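Local coordinates for protein Non-reducing end alpha-L-arabinofuranosidase BoGH43B (Bacteroides ovatus, PDB 5JOZ) that removes terminal non-reducing alpha-L-arabinofuranosyl residues from xyloglucan side branches, turning S units into X units during xyloglucan breakdown, at residues S128-L139 and P178-I189. Sequence-based numbering, arbitrary orientation.
Sequences SIEFIDGKMYFL and PHFYKIGDYYYI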
# COMPACT_ATOMS: atom_id res chain seq x y z
N SER A 128 4.47 13.51 11.26
CA SER A 128 5.65 12.74 11.60
C SER A 128 6.00 12.94 13.05
O SER A 128 5.72 14.00 13.60
CB SER A 128 6.83 13.14 10.73
OG SER A 128 7.92 12.27 10.94
N ILE A 129 6.63 11.93 13.65
CA ILE A 129 7.11 12.04 15.03
C ILE A 129 8.58 11.68 15.09
O ILE A 129 9.08 10.95 14.25
CB ILE A 129 6.31 11.17 16.03
CG1 ILE A 129 6.09 9.74 15.52
CG2 ILE A 129 4.95 11.81 16.33
CD1 ILE A 129 5.57 8.79 16.58
N GLU A 130 9.27 12.22 16.09
CA GLU A 130 10.63 11.84 16.40
C GLU A 130 10.89 11.99 17.90
O GLU A 130 10.40 12.93 18.52
CB GLU A 130 11.61 12.69 15.61
CG GLU A 130 13.06 12.22 15.71
CD GLU A 130 13.33 10.90 14.99
OE1 GLU A 130 14.33 10.24 15.35
OE2 GLU A 130 12.56 10.52 14.06
N PHE A 131 11.70 11.08 18.44
CA PHE A 131 12.09 11.11 19.83
C PHE A 131 13.51 11.63 20.00
O PHE A 131 14.46 10.95 19.63
CB PHE A 131 11.98 9.71 20.41
CG PHE A 131 10.57 9.25 20.54
CD1 PHE A 131 9.80 9.61 21.65
CD2 PHE A 131 9.98 8.47 19.55
CE1 PHE A 131 8.49 9.19 21.77
CE2 PHE A 131 8.66 8.05 19.67
CZ PHE A 131 7.91 8.41 20.78
N ILE A 132 13.64 12.83 20.56
CA ILE A 132 14.93 13.50 20.76
C ILE A 132 14.94 14.20 22.12
O ILE A 132 14.00 14.91 22.44
CB ILE A 132 15.20 14.60 19.69
CG1 ILE A 132 15.14 14.05 18.26
CG2 ILE A 132 16.55 15.26 19.93
CD1 ILE A 132 14.89 15.10 17.19
N ASP A 133 16.02 14.03 22.89
CA ASP A 133 16.23 14.76 24.17
C ASP A 133 15.09 14.50 25.16
O ASP A 133 14.63 15.41 25.85
CB ASP A 133 16.42 16.30 23.92
CG ASP A 133 17.81 16.66 23.34
OD1 ASP A 133 18.83 16.10 23.80
OD2 ASP A 133 17.88 17.55 22.44
N GLY A 134 14.62 13.25 25.21
CA GLY A 134 13.46 12.87 26.03
C GLY A 134 12.12 13.53 25.70
O GLY A 134 11.23 13.58 26.54
N LYS A 135 11.98 14.03 24.47
CA LYS A 135 10.75 14.67 24.00
C LYS A 135 10.25 13.98 22.75
O LYS A 135 11.05 13.47 21.95
CB LYS A 135 10.99 16.14 23.65
CG LYS A 135 11.54 16.97 24.79
CD LYS A 135 11.62 18.44 24.40
CE LYS A 135 12.11 19.30 25.55
NZ LYS A 135 11.63 20.70 25.38
N MET A 136 8.94 13.99 22.57
CA MET A 136 8.29 13.43 21.39
C MET A 136 7.83 14.59 20.51
O MET A 136 6.78 15.20 20.76
CB MET A 136 7.11 12.56 21.83
CG MET A 136 6.27 11.98 20.70
SD MET A 136 5.01 10.92 21.41
CE MET A 136 3.81 10.81 20.09
N TYR A 137 8.62 14.88 19.47
CA TYR A 137 8.31 15.95 18.51
C TYR A 137 7.26 15.51 17.50
O TYR A 137 7.25 14.37 17.08
CB TYR A 137 9.58 16.42 17.77
CG TYR A 137 10.49 17.26 18.62
CD1 TYR A 137 10.34 18.64 18.67
CD2 TYR A 137 11.50 16.68 19.39
CE1 TYR A 137 11.17 19.42 19.46
CE2 TYR A 137 12.34 17.45 20.18
CZ TYR A 137 12.16 18.82 20.21
OH TYR A 137 12.98 19.60 20.98
N PHE A 138 6.39 16.45 17.13
CA PHE A 138 5.34 16.25 16.12
C PHE A 138 5.64 17.30 15.07
O PHE A 138 5.66 18.48 15.38
CB PHE A 138 3.94 16.46 16.72
CG PHE A 138 2.80 16.41 15.71
CD1 PHE A 138 2.49 17.52 14.91
CD2 PHE A 138 2.00 15.27 15.59
CE1 PHE A 138 1.44 17.49 14.00
CE2 PHE A 138 0.95 15.22 14.67
CZ PHE A 138 0.66 16.33 13.88
N LEU A 139 5.88 16.85 13.84
CA LEU A 139 6.10 17.72 12.71
C LEU A 139 5.04 17.39 11.66
O LEU A 139 4.79 16.22 11.37
CB LEU A 139 7.52 17.51 12.20
CG LEU A 139 7.99 18.28 10.96
CD1 LEU A 139 8.08 19.77 11.21
CD2 LEU A 139 9.35 17.75 10.50
N PRO A 178 7.27 15.70 5.74
CA PRO A 178 8.41 16.17 6.51
C PRO A 178 8.78 15.22 7.64
O PRO A 178 7.90 14.72 8.34
CB PRO A 178 7.91 17.49 7.09
CG PRO A 178 6.45 17.27 7.27
CD PRO A 178 6.05 16.46 6.07
N HIS A 179 10.08 14.95 7.78
CA HIS A 179 10.59 14.22 8.94
C HIS A 179 11.62 15.07 9.65
O HIS A 179 12.31 15.86 9.01
CB HIS A 179 11.22 12.89 8.53
CG HIS A 179 10.26 11.95 7.89
ND1 HIS A 179 9.11 11.52 8.52
CD2 HIS A 179 10.24 11.39 6.66
CE1 HIS A 179 8.45 10.71 7.71
NE2 HIS A 179 9.11 10.62 6.58
N PHE A 180 11.73 14.84 10.95
CA PHE A 180 12.55 15.61 11.84
C PHE A 180 13.67 14.69 12.34
O PHE A 180 13.40 13.61 12.85
CB PHE A 180 11.66 16.08 13.01
CG PHE A 180 12.28 17.16 13.85
CD1 PHE A 180 12.69 18.35 13.28
CD2 PHE A 180 12.44 16.98 15.22
CE1 PHE A 180 13.27 19.34 14.06
CE2 PHE A 180 13.01 17.97 16.00
CZ PHE A 180 13.43 19.15 15.41
N TYR A 181 14.93 15.12 12.18
CA TYR A 181 16.07 14.36 12.70
C TYR A 181 17.05 15.26 13.43
O TYR A 181 17.26 16.41 13.04
CB TYR A 181 16.82 13.63 11.58
CG TYR A 181 15.95 12.84 10.63
CD1 TYR A 181 15.29 11.70 11.05
CD2 TYR A 181 15.80 13.25 9.30
CE1 TYR A 181 14.48 10.98 10.18
CE2 TYR A 181 15.01 12.53 8.42
CZ TYR A 181 14.35 11.39 8.86
OH TYR A 181 13.58 10.68 7.98
N LYS A 182 17.64 14.75 14.51
CA LYS A 182 18.72 15.44 15.20
C LYS A 182 19.95 14.65 14.88
O LYS A 182 20.13 13.57 15.43
CB LYS A 182 18.47 15.49 16.72
CG LYS A 182 19.65 15.97 17.57
CD LYS A 182 20.17 17.34 17.15
CE LYS A 182 21.19 17.89 18.13
NZ LYS A 182 20.64 18.00 19.51
N ILE A 183 20.76 15.17 13.97
CA ILE A 183 21.97 14.49 13.52
C ILE A 183 23.15 15.43 13.74
O ILE A 183 23.18 16.52 13.14
CB ILE A 183 21.91 14.14 12.01
CG1 ILE A 183 20.68 13.27 11.70
CG2 ILE A 183 23.20 13.45 11.57
CD1 ILE A 183 20.28 13.29 10.24
N GLY A 184 24.11 15.00 14.55
CA GLY A 184 25.27 15.83 14.86
C GLY A 184 24.84 17.16 15.45
O GLY A 184 23.97 17.18 16.31
N ASP A 185 25.41 18.25 14.95
CA ASP A 185 25.14 19.60 15.50
C ASP A 185 23.74 20.15 15.19
O ASP A 185 23.31 21.08 15.87
CB ASP A 185 26.15 20.64 14.96
CG ASP A 185 27.61 20.34 15.32
OD1 ASP A 185 27.87 19.50 16.21
OD2 ASP A 185 28.51 20.96 14.69
N TYR A 186 23.06 19.61 14.17
CA TYR A 186 21.85 20.25 13.62
C TYR A 186 20.56 19.43 13.70
O TYR A 186 20.59 18.21 13.76
CB TYR A 186 22.09 20.61 12.15
CG TYR A 186 23.35 21.39 11.91
CD1 TYR A 186 23.39 22.79 12.04
CD2 TYR A 186 24.52 20.73 11.52
CE1 TYR A 186 24.56 23.51 11.81
CE2 TYR A 186 25.69 21.43 11.28
CZ TYR A 186 25.72 22.81 11.42
OH TYR A 186 26.90 23.47 11.17
N TYR A 187 19.44 20.14 13.74
CA TYR A 187 18.12 19.55 13.56
C TYR A 187 17.79 19.69 12.08
O TYR A 187 17.97 20.77 11.53
CB TYR A 187 17.06 20.28 14.39
CG TYR A 187 17.27 20.13 15.87
CD1 TYR A 187 18.07 21.01 16.59
CD2 TYR A 187 16.67 19.08 16.56
CE1 TYR A 187 18.27 20.86 17.95
CE2 TYR A 187 16.85 18.92 17.92
CZ TYR A 187 17.65 19.81 18.61
OH TYR A 187 17.84 19.64 19.95
N TYR A 188 17.33 18.60 11.46
CA TYR A 188 17.04 18.56 10.03
C TYR A 188 15.58 18.29 9.79
O TYR A 188 15.00 17.43 10.44
CB TYR A 188 17.82 17.44 9.34
CG TYR A 188 19.31 17.65 9.23
CD1 TYR A 188 20.15 17.31 10.29
CD2 TYR A 188 19.88 18.13 8.06
CE1 TYR A 188 21.52 17.47 10.18
CE2 TYR A 188 21.25 18.29 7.95
CZ TYR A 188 22.06 17.96 9.02
OH TYR A 188 23.41 18.13 8.93
N ILE A 189 15.02 19.02 8.83
CA ILE A 189 13.69 18.76 8.30
C ILE A 189 13.90 18.34 6.85
O ILE A 189 14.33 19.13 6.02
CB ILE A 189 12.78 20.01 8.36
CG1 ILE A 189 12.42 20.31 9.82
CG2 ILE A 189 11.50 19.80 7.54
CD1 ILE A 189 11.71 21.63 10.03
O HOH W 1 16.81 11.99 15.15
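Phe180 packs its ring against Tyr137 and Ile132, while Leu139 CD2 rests on Phe180 CB; Phe180 and Leu139 bury the most surface here. With Phe180 CG anti to the backbone N (chi1 -166°), the ring reaches across to Tyr137, where Phe180 CE2 sits over one face, 3.7 Å from Tyr137 CG; the two planes are inclined at 49°. Ile132 meets Phe180 at about a right angle, and Ile132 CD1 also touches Lys182 CB at 3.6 Å. At the inner end Leu139 CD2 packs on Pro178 CB (3.7 Å) and, more loosely, on Ile189 CG1.

Polar links border this core. Ser128 OG lies in the ring plane of His179, at its edge, and shares a 2.8 Å hydrogen bond with ND1. The carboxylate of Glu130, salt-bridged to Arg81 of strand 74-83, uses OE1 to accept from a water that in turn accepts from Lys182 N. Near the hairpin turns, Tyr187 OH donates a weak 3.3 Å bond to Asp133 OD2, while the Lys182 chain folds over the Tyr187 ring, CD above its centre.

Strands 128-132 and 178-183 run nearly parallel (8°) as first strands of successive four-stranded antiparallel sheets, the blade-to-blade packing of the five-bladed GH43 beta-propeller.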